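Local coordinates for protein DNA alpha-glucosyltransferase (Enterobacteria phage T4, PDB 1XV5) that is a phage-encoded glycosyltransferase of the GT-B fold, built from two domains that each carry a parallel beta-sheet, and has uridine-5'-diphosphate bound in the crystal, at residues His117-Leu120 and Ser121-Asn125; Ser142-Asp146 and Phe147-Leu151; Arg257-Asp260 and Lys261-Leu264. All blocks are in the same frame, centred on the assembly; numbering follows the deposited sequence.

Contact 1. Residues His117-Leu120 and Ser121-Asn125; sequences HSVL and SLRRN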
ATOM      1  N   HIS A 117       4.525   3.681   8.368  1.00 19.74           N
ATOM      2  CA  HIS A 117       3.891   3.730   9.681  1.00 19.41           C
ATOM      3  C   HIS A 117       4.793   3.755  10.917  1.00 22.24           C
ATOM      4  O   HIS A 117       4.907   4.778  11.588  1.00 22.05           O
ATOM      5  CB  HIS A 117       2.921   2.552   9.798  1.00 18.71           C
ATOM      6  CG  HIS A 117       1.957   2.453   8.656  1.00 17.71           C
ATOM      7  ND1 HIS A 117       0.921   3.345   8.475  1.00 15.69           N
ATOM      8  CD2 HIS A 117       1.892   1.585   7.618  1.00 16.17           C
ATOM      9  CE1 HIS A 117       0.259   3.028   7.375  1.00 16.56           C
ATOM     10  NE2 HIS A 117       0.829   1.964   6.837  1.00 15.59           N
ATOM     11  N   SER A 118       5.409   2.619  11.222  1.00 23.50           N
ATOM     12  CA  SER A 118       6.263   2.486  12.398  1.00 27.37           C
ATOM     13  C   SER A 118       7.569   3.272  12.355  1.00 28.11           C
ATOM     14  O   SER A 118       8.106   3.551  11.285  1.00 28.22           O
ATOM     15  CB  SER A 118       6.585   1.008  12.633  1.00 28.34           C
ATOM     16  OG  SER A 118       7.526   0.855  13.680  1.00 34.56           O
ATOM     17  N   VAL A 119       8.076   3.616  13.536  1.00 29.94           N
ATOM     18  CA  VAL A 119       9.337   4.339  13.648  1.00 31.91           C
ATOM     19  C   VAL A 119      10.460   3.493  13.056  1.00 33.22           C
ATOM     20  O   VAL A 119      11.429   4.027  12.518  1.00 34.65           O
ATOM     21  CB  VAL A 119       9.691   4.653  15.124  1.00 32.81           C
ATOM     22  CG1 VAL A 119       8.746   5.699  15.677  1.00 32.07           C
ATOM     23  CG2 VAL A 119       9.620   3.380  15.962  1.00 33.57           C
ATOM     24  N   LEU A 120      10.323   2.172  13.160  1.00 33.93           N
ATOM     25  CA  LEU A 120      11.326   1.250  12.637  1.00 34.42           C
ATOM     26  C   LEU A 120      11.565   1.566  11.170  1.00 34.49           C
ATOM     27  O   LEU A 120      12.707   1.678  10.725  1.00 35.49           O
ATOM     28  CB  LEU A 120      10.849  -0.201  12.792  1.00 36.00           C
ATOM     29  CG  LEU A 120      11.851  -1.336  12.526  1.00 38.41           C
ATOM     30  CD1 LEU A 120      11.241  -2.657  12.967  1.00 39.37           C
ATOM     31  CD2 LEU A 120      12.226  -1.393  11.051  1.00 39.39           C
ATOM     32  N   SER A 121      10.481   1.711  10.418  1.00 32.47           N
ATOM     33  CA  SER A 121      10.588   2.025   9.004  1.00 32.16           C
ATOM     34  C   SER A 121      11.041   3.469   8.826  1.00 30.19           C
ATOM     35  O   SER A 121      11.977   3.750   8.083  1.00 31.73           O
ATOM     36  CB  SER A 121       9.236   1.830   8.311  1.00 31.55           C
ATOM     37  OG  SER A 121       8.801   0.486   8.404  1.00 34.65           O
ATOM     38  N   LEU A 122      10.370   4.378   9.526  1.00 28.55           N
ATOM     39  CA  LEU A 122      10.667   5.801   9.435  1.00 27.28           C
ATOM     40  C   LEU A 122      12.124   6.181   9.668  1.00 27.87           C
ATOM     41  O   LEU A 122      12.632   7.103   9.028  1.00 25.66           O
ATOM     42  CB  LEU A 122       9.774   6.579  10.406  1.00 25.78           C
ATOM     43  CG  LEU A 122       8.272   6.483  10.116  1.00 24.41           C
ATOM     44  CD1 LEU A 122       7.488   7.224  11.184  1.00 23.55           C
ATOM     45  CD2 LEU A 122       7.986   7.064   8.740  1.00 22.11           C
ATOM     46  N   ARG A 123      12.797   5.491  10.585  1.00 29.97           N
ATOM     47  CA  ARG A 123      14.196   5.807  10.863  1.00 31.10           C
ATOM     48  C   ARG A 123      15.161   5.202   9.848  1.00 32.39           C
ATOM     49  O   ARG A 123      16.353   5.512   9.860  1.00 32.98           O
ATOM     50  CB  ARG A 123      14.582   5.369  12.280  1.00 31.01           C
ATOM     51  CG  ARG A 123      13.912   6.189  13.371  1.00 31.36           C
ATOM     52  CD  ARG A 123      14.703   6.156  14.673  1.00 32.16           C
ATOM     53  NE  ARG A 123      14.107   7.023  15.686  1.00 30.21           N
ATOM     54  CZ  ARG A 123      13.253   6.612  16.618  1.00 29.51           C
ATOM     55  NH1 ARG A 123      12.759   7.479  17.492  1.00 28.64           N
ATOM     56  NH2 ARG A 123      12.910   5.332  16.692  1.00 27.94           N
ATOM     57  N   ARG A 124      14.651   4.341   8.973  1.00 32.34           N
ATOM     58  CA  ARG A 124      15.486   3.731   7.943  1.00 33.15           C
ATOM     59  C   ARG A 124      15.636   4.720   6.790  1.00 31.49           C
ATOM     60  O   ARG A 124      16.063   4.356   5.695  1.00 32.78           O
ATOM     61  CB  ARG A 124      14.853   2.441   7.419  1.00 35.51           C
ATOM     62  CG  ARG A 124      14.826   1.290   8.404  1.00 39.84           C
ATOM     63  CD  ARG A 124      14.213   0.057   7.751  1.00 44.02           C
ATOM     64  NE  ARG A 124      14.210  -1.111   8.628  1.00 47.38           N
ATOM     65  CZ  ARG A 124      15.303  -1.662   9.145  1.00 48.54           C
ATOM     66  NH1 ARG A 124      15.202  -2.725   9.931  1.00 48.12           N
ATOM     67  NH2 ARG A 124      16.497  -1.150   8.880  1.00 50.27           N
ATOM     68  N   ASN A 125      15.276   5.973   7.051  1.00 29.69           N
ATOM     69  CA  ASN A 125      15.355   7.033   6.052  1.00 27.58           C
ATOM     70  C   ASN A 125      16.509   7.984   6.327  1.00 26.94           C
ATOM     71  O   ASN A 125      16.971   8.106   7.459  1.00 28.17           O
ATOM     72  CB  ASN A 125      14.068   7.862   6.046  1.00 26.09           C
ATOM     73  CG  ASN A 125      12.875   7.090   5.543  1.00 24.38           C
ATOM     74  OD1 ASN A 125      11.868   6.961   6.238  1.00 27.40           O
ATOM     75  ND2 ASN A 125      12.972   6.581   4.324  1.00 22.14           N
TER
HETATM   76  O   HOH W   1       5.733   0.430   8.912  1.00 29.92           O

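Contact 2. Residues Ser142-Asp146 and Phe147-Leu151; sequences SDNGD and FNKVL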
ATOM      1  N   SER A 142      -1.902   8.986   9.523  1.00 14.23           N
ATOM      2  CA  SER A 142      -2.614   9.125  10.791  1.00 16.13           C
ATOM      3  C   SER A 142      -2.150  10.284  11.665  1.00 17.30           C
ATOM      4  O   SER A 142      -0.953  10.549  11.785  1.00 16.87           O
ATOM      5  CB  SER A 142      -2.497   7.819  11.582  1.00 14.96           C
ATOM      6  OG  SER A 142      -3.096   7.931  12.863  1.00 17.25           O
ATOM      7  N   ASP A 143      -3.110  10.970  12.279  1.00 18.14           N
ATOM      8  CA  ASP A 143      -2.796  12.086  13.161  1.00 20.24           C
ATOM      9  C   ASP A 143      -2.060  11.569  14.398  1.00 20.89           C
ATOM     10  O   ASP A 143      -1.310  12.308  15.037  1.00 21.58           O
ATOM     11  CB  ASP A 143      -4.077  12.804  13.615  1.00 23.51           C
ATOM     12  CG  ASP A 143      -4.850  13.432  12.466  1.00 27.23           C
ATOM     13  OD1 ASP A 143      -4.222  13.875  11.483  1.00 29.73           O
ATOM     14  OD2 ASP A 143      -6.096  13.502  12.554  1.00 30.18           O
ATOM     15  N   ASN A 144      -2.271  10.296  14.727  1.00 20.18           N
ATOM     16  CA  ASN A 144      -1.642   9.694  15.904  1.00 20.86           C
ATOM     17  C   ASN A 144      -0.496   8.737  15.593  1.00 20.57           C
ATOM     18  O   ASN A 144      -0.021   8.022  16.477  1.00 20.23           O
ATOM     19  CB  ASN A 144      -2.698   8.967  16.740  1.00 23.44           C
ATOM     20  CG  ASN A 144      -3.730   9.914  17.315  1.00 26.76           C
ATOM     21  OD1 ASN A 144      -3.399  10.810  18.089  1.00 29.38           O
ATOM     22  ND2 ASN A 144      -4.987   9.725  16.932  1.00 29.67           N
ATOM     23  N   GLY A 145      -0.047   8.729  14.343  1.00 18.72           N
ATOM     24  CA  GLY A 145       1.045   7.852  13.961  1.00 19.02           C
ATOM     25  C   GLY A 145       2.388   8.303  14.510  1.00 20.15           C
ATOM     26  O   GLY A 145       2.508   9.389  15.074  1.00 20.26           O
ATOM     27  N   ASP A 146       3.404   7.465  14.336  1.00 20.11           N
ATOM     28  CA  ASP A 146       4.743   7.779  14.815  1.00 21.48           C
ATOM     29  C   ASP A 146       5.326   9.002  14.116  1.00 21.78           C
ATOM     30  O   ASP A 146       6.037   9.795  14.734  1.00 23.43           O
ATOM     31  CB  ASP A 146       5.662   6.568  14.626  1.00 20.54           C
ATOM     32  CG  ASP A 146       5.334   5.432  15.584  1.00 23.25           C
ATOM     33  OD1 ASP A 146       5.831   4.307  15.375  1.00 23.03           O
ATOM     34  OD2 ASP A 146       4.585   5.669  16.556  1.00 21.96           O
ATOM     35  N   PHE A 147       5.031   9.164  12.831  1.00 21.34           N
ATOM     36  CA  PHE A 147       5.543  10.314  12.090  1.00 21.82           C
ATOM     37  C   PHE A 147       5.082  11.614  12.739  1.00 21.65           C
ATOM     38  O   PHE A 147       5.883  12.521  12.967  1.00 22.95           O
ATOM     39  CB  PHE A 147       5.062  10.275  10.635  1.00 20.65           C
ATOM     40  CG  PHE A 147       5.474  11.480   9.828  1.00 20.56           C
ATOM     41  CD1 PHE A 147       6.791  11.638   9.405  1.00 20.15           C
ATOM     42  CD2 PHE A 147       4.548  12.464   9.509  1.00 20.38           C
ATOM     43  CE1 PHE A 147       7.180  12.762   8.676  1.00 20.58           C
ATOM     44  CE2 PHE A 147       4.925  13.595   8.781  1.00 20.56           C
ATOM     45  CZ  PHE A 147       6.244  13.744   8.364  1.00 20.78           C
ATOM     46  N   ASN A 148       3.786  11.695  13.036  1.00 21.85           N
ATOM     47  CA  ASN A 148       3.197  12.884  13.653  1.00 20.88           C
ATOM     48  C   ASN A 148       3.577  13.084  15.119  1.00 23.18           C
ATOM     49  O   ASN A 148       3.973  14.179  15.526  1.00 22.70           O
ATOM     50  CB  ASN A 148       1.663  12.829  13.568  1.00 20.85           C
ATOM     51  CG  ASN A 148       1.131  13.172  12.189  1.00 20.15           C
ATOM     52  OD1 ASN A 148       1.535  12.585  11.188  1.00 20.65           O
ATOM     53  ND2 ASN A 148       0.200  14.126  12.136  1.00 20.57           N
ATOM     54  N   LYS A 149       3.453  12.022  15.907  1.00 24.24           N
ATOM     55  CA  LYS A 149       3.716  12.093  17.340  1.00 26.27           C
ATOM     56  C   LYS A 149       5.150  11.922  17.817  1.00 26.82           C
ATOM     57  O   LYS A 149       5.488  12.347  18.920  1.00 27.12           O
ATOM     58  CB  LYS A 149       2.820  11.088  18.067  1.00 26.49           C
ATOM     59  CG  LYS A 149       1.328  11.319  17.848  1.00 28.59           C
ATOM     60  CD  LYS A 149       0.908  12.708  18.313  1.00 31.48           C
ATOM     61  CE  LYS A 149      -0.586  12.924  18.144  1.00 31.63           C
ATOM     62  NZ  LYS A 149      -1.015  14.251  18.663  1.00 33.66           N
ATOM     63  N   VAL A 150       6.001  11.308  17.006  1.00 27.58           N
ATOM     64  CA  VAL A 150       7.379  11.111  17.427  1.00 28.99           C
ATOM     65  C   VAL A 150       8.383  11.954  16.648  1.00 30.21           C
ATOM     66  O   VAL A 150       9.047  12.816  17.222  1.00 31.45           O
ATOM     67  CB  VAL A 150       7.781   9.619  17.331  1.00 29.43           C
ATOM     68  CG1 VAL A 150       9.206   9.428  17.822  1.00 29.82           C
ATOM     69  CG2 VAL A 150       6.827   8.773  18.166  1.00 30.49           C
ATOM     70  N   LEU A 151       8.489  11.717  15.345  1.00 30.48           N
ATOM     71  CA  LEU A 151       9.441  12.459  14.526  1.00 31.05           C
ATOM     72  C   LEU A 151       9.171  13.957  14.436  1.00 31.12           C
ATOM     73  O   LEU A 151      10.083  14.763  14.619  1.00 31.11           O
ATOM     74  CB  LEU A 151       9.514  11.859  13.116  1.00 31.32           C
ATOM     75  CG  LEU A 151      10.257  10.524  12.989  1.00 32.43           C
ATOM     76  CD1 LEU A 151       9.510   9.438  13.745  1.00 34.34           C
ATOM     77  CD2 LEU A 151      10.387  10.148  11.520  1.00 33.80           C
TER
HETATM   78  O   HOH W   2      -1.331  15.216  14.935  1.00 43.34           O

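Contact 3. Residues Arg257-Asp260 and Lys261-Leu264; sequences REID and KMNL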
ATOM      1  N   ARG A 257       8.320 -18.726 -12.157  1.00 28.87           N
ATOM      2  CA  ARG A 257       8.694 -19.709 -13.164  1.00 31.15           C
ATOM      3  C   ARG A 257       8.194 -21.104 -12.799  1.00 31.29           C
ATOM      4  O   ARG A 257       8.171 -21.997 -13.644  1.00 32.58           O
ATOM      5  CB  ARG A 257      10.216 -19.720 -13.332  1.00 34.36           C
ATOM      6  CG  ARG A 257      10.781 -18.384 -13.797  1.00 38.79           C
ATOM      7  CD  ARG A 257      12.304 -18.323 -13.688  1.00 42.06           C
ATOM      8  NE  ARG A 257      12.983 -19.229 -14.611  1.00 45.15           N
ATOM      9  CZ  ARG A 257      14.306 -19.320 -14.723  1.00 46.72           C
ATOM     10  NH1 ARG A 257      15.091 -18.560 -13.970  1.00 47.89           N
ATOM     11  NH2 ARG A 257      14.847 -20.166 -15.586  1.00 46.50           N
ATOM     12  N   GLU A 258       7.788 -21.291 -11.546  1.00 29.66           N
ATOM     13  CA  GLU A 258       7.295 -22.591 -11.098  1.00 29.54           C
ATOM     14  C   GLU A 258       5.847 -22.514 -10.626  1.00 28.11           C
ATOM     15  O   GLU A 258       5.357 -23.432  -9.968  1.00 27.28           O
ATOM     16  CB  GLU A 258       8.142 -23.130  -9.940  1.00 31.76           C
ATOM     17  CG  GLU A 258       9.648 -22.973 -10.079  1.00 35.30           C
ATOM     18  CD  GLU A 258      10.185 -21.820  -9.249  1.00 37.72           C
ATOM     19  OE1 GLU A 258      10.404 -20.725  -9.812  1.00 37.46           O
ATOM     20  OE2 GLU A 258      10.377 -22.009  -8.026  1.00 36.28           O
ATOM     21  N   ILE A 259       5.164 -21.425 -10.955  1.00 26.67           N
ATOM     22  CA  ILE A 259       3.784 -21.256 -10.527  1.00 27.42           C
ATOM     23  C   ILE A 259       2.865 -22.371 -11.025  1.00 27.83           C
ATOM     24  O   ILE A 259       1.877 -22.700 -10.373  1.00 25.23           O
ATOM     25  CB  ILE A 259       3.229 -19.891 -10.981  1.00 28.10           C
ATOM     26  CG1 ILE A 259       1.935 -19.583 -10.225  1.00 29.60           C
ATOM     27  CG2 ILE A 259       2.989 -19.898 -12.483  1.00 29.68           C
ATOM     28  CD1 ILE A 259       1.442 -18.163 -10.403  1.00 29.90           C
ATOM     29  N   ASP A 260       3.191 -22.958 -12.174  1.00 28.49           N
ATOM     30  CA  ASP A 260       2.374 -24.036 -12.725  1.00 29.06           C
ATOM     31  C   ASP A 260       2.526 -25.297 -11.881  1.00 29.10           C
ATOM     32  O   ASP A 260       1.761 -26.252 -12.027  1.00 29.40           O
ATOM     33  CB  ASP A 260       2.772 -24.321 -14.180  1.00 31.91           C
ATOM     34  CG  ASP A 260       4.219 -24.758 -14.316  1.00 34.79           C
ATOM     35  OD1 ASP A 260       5.108 -24.030 -13.827  1.00 37.48           O
ATOM     36  OD2 ASP A 260       4.469 -25.826 -14.919  1.00 35.68           O
ATOM     37  N   LYS A 261       3.516 -25.288 -10.994  1.00 28.04           N
ATOM     38  CA  LYS A 261       3.775 -26.423 -10.117  1.00 27.50           C
ATOM     39  C   LYS A 261       2.950 -26.361  -8.840  1.00 26.42           C
ATOM     40  O   LYS A 261       2.890 -27.331  -8.087  1.00 26.47           O
ATOM     41  CB  LYS A 261       5.261 -26.498  -9.758  1.00 29.11           C
ATOM     42  CG  LYS A 261       6.144 -26.994 -10.889  1.00 31.25           C
ATOM     43  CD  LYS A 261       5.725 -28.387 -11.323  1.00 34.25           C
ATOM     44  CE  LYS A 261       6.631 -28.919 -12.413  1.00 36.59           C
ATOM     45  NZ  LYS A 261       8.028 -29.005 -11.929  1.00 38.98           N
ATOM     46  N   MET A 262       2.316 -25.222  -8.591  1.00 25.73           N
ATOM     47  CA  MET A 262       1.501 -25.086  -7.393  1.00 26.56           C
ATOM     48  C   MET A 262       0.430 -26.159  -7.350  1.00 26.55           C
ATOM     49  O   MET A 262      -0.225 -26.443  -8.352  1.00 27.82           O
ATOM     50  CB  MET A 262       0.834 -23.715  -7.345  1.00 26.19           C
ATOM     51  CG  MET A 262       1.532 -22.743  -6.435  1.00 28.61           C
ATOM     52  SD  MET A 262       0.577 -21.241  -6.204  1.00 30.67           S
ATOM     53  CE  MET A 262       1.713 -20.045  -6.904  1.00 29.55           C
ATOM     54  N   ASN A 263       0.261 -26.758  -6.181  1.00 25.25           N
ATOM     55  CA  ASN A 263      -0.740 -27.793  -6.002  1.00 26.56           C
ATOM     56  C   ASN A 263      -1.966 -27.116  -5.395  1.00 25.66           C
ATOM     57  O   ASN A 263      -1.999 -26.843  -4.196  1.00 24.24           O
ATOM     58  CB  ASN A 263      -0.201 -28.876  -5.066  1.00 27.64           C
ATOM     59  CG  ASN A 263      -1.041 -30.132  -5.090  1.00 30.17           C
ATOM     60  OD1 ASN A 263      -0.663 -31.157  -4.519  1.00 33.00           O
ATOM     61  ND2 ASN A 263      -2.192 -30.063  -5.750  1.00 31.18           N
ATOM     62  N   LEU A 264      -2.966 -26.840  -6.229  1.00 24.47           N
ATOM     63  CA  LEU A 264      -4.177 -26.168  -5.769  1.00 25.09           C
ATOM     64  C   LEU A 264      -5.290 -27.130  -5.378  1.00 25.39           C
ATOM     65  O   LEU A 264      -6.448 -26.735  -5.234  1.00 28.09           O
ATOM     66  CB  LEU A 264      -4.680 -25.212  -6.850  1.00 25.84           C
ATOM     67  CG  LEU A 264      -3.648 -24.179  -7.317  1.00 26.53           C
ATOM     68  CD1 LEU A 264      -4.289 -23.223  -8.311  1.00 27.01           C
ATOM     69  CD2 LEU A 264      -3.110 -23.416  -6.118  1.00 25.00           C
TER

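Contact 1. Residues His117-Leu120 and Ser121-Asn125
Ser118 meets Ser121 and Leu122, and Val119 meets Arg123, round the first turn of the short helix 119-122, which follows strand 109-114 in one of the two Rossmann-like domains of this GT-B protein. Hydrogen bonds define the turn. Ser118 is its N-cap: OG, anti to the backbone N (chi1 174°), accepts from Leu120 N at 3.1 Å. The carbonyl of the same residue starts the helical ladder, Ser118 O taking an almost straight bond from Leu122 N (3.0 Å, N-H...O 176°) and a weak one from Ser121 N. Val119 O then accepts from Arg123 N at 2.8 Å. One water ties the cap to the turn, accepting from Ser118 N and hydrogen-bonded to Ser121 OG.

Side-chain van der Waals contacts run alongside these bonds. Leu122 lays CG against Ser118 O, at 3.2 Å, and brings CD1 to the carbonyl of His117; beyond the turn it packs on Phe147 and Leu151 of helix 146-155. Two arginine chains, extended from CG to NE, lie beside residues one turn earlier, Arg124 along Leu120 and Arg123 along Val119. Leu120 CD2 is modelled uncomfortably close to Arg124 NE, so the exact placing of that pair is doubtful. The guanidinium of Arg123 reaches Val119 obliquely, with Arg123 NH2 3.6 Å from Val119 CB.

Contact 2. Residues Ser142-Asp146 and Phe147-Leu151
Asn148 turns its side chain back over the start of helix 146-155, against the carbonyls of Ser142 and Asp143. Its CB rests 3.4 Å from Asp143 O, and with CG beside the backbone N (chi1 -77°) the amide is carried toward the preceding turn. There OD1 finds its hydrogen-bond partner in Ser140 OG, at the end of strand 137-140, while ND2 makes a weak bond to a water that donates to Asp143 O. The bond from OD1, helped by the weak one at ND2, probably limits its rotation.

Lys149 takes a different course. A bend at chi2 (-59°) folds the chain back beside Asn144, and CE lies 3.2 Å from Asp143 O and 3.5 Å from Asn144 OD1; the contact is made by the aliphatic part of the lysine. Asp146 and Val150 run side by side, CG2 of the valine 4.2 Å from OD2 of the aspartate, whose carboxylate is held by Lys300 through a salt bridge and by Tyr301 through a hydrogen bond.

The backbone closes the first turns. Gly145 O, at the N-cap position, accepts from Lys149 N at 2.9 Å. Asp146 O is gripped twice, by Val150 N at 2.7 Å and by Leu151 N at 3.2 Å, the latter an i+5 to i bond, as in a pi-type turn. Ahead of them, Ser142 OG accepts from Asn144 N in an ST turn, within a type I beta turn, and is also hydrogen-bonded to Lys300 O. Together these form the strand-to-helix link of a beta-alpha unit in a Rossmann-like domain of the GT-B fold.

Contact 3. Residues Arg257-Asp260 and Lys261-Leu264
Ile259 and Met262 meet at an angle on one side of a short 3-10 turn. The methyl end of the methionine does the touching: Met262 CE comes to 3.4 Å from Ile259 CG1, tight for two carbons, and to 4.0 Å from Ile259 CD1. Two torsions bring the groups together. Ile259 holds CG1 beside its own carbonyl carbon (chi1 -165°), and a bend at chi3 (-118°) folds the methyl of Met262 back onto that branch. The methionine also packs on Tyr254, Val231 and Leu273, residues of three neighbouring strands.

Lys261 leans the other way. Its CB lies 3.1 Å from Glu258 O, but the chain bends at chi2 and again at chi4 and leads away from the turn toward Tyr254. The carboxylate of Glu258 turns back instead, OE2 accepting from Gly255 N.

Beneath the side chains, Lys261 N donates to Glu258 O at 2.8 Å and Met262 N to Ile259 O at 3.1 Å. Successive bonds from residue i+3 to residue i are the signature of a 3-10 turn, here in the connection between the parallel strands 251-254 and 270-273 of the second Rossmann-like domain.

Contacts 1 and 2 are neighbours in one domain, their centres 11 Å apart, and they touch directly: Asp146 OD1 of contact 2 probably accepts a hydrogen bond from Val119 N of contact 1, at 3.0 Å, and Leu122 CD1 packs 3.5 Å from Phe147 N. One carboxylate thus probably links the starts of two helices. Contact 3 belongs to the other domain; its centre is 35 Å from that of contact 1 and 42 Å from that of contact 2. The bound uridine-5'-diphosphate lies between the domains, about 6 Å from the His117 side chain in contact 1 and about 11 Å from that of Ile259 in contact 3.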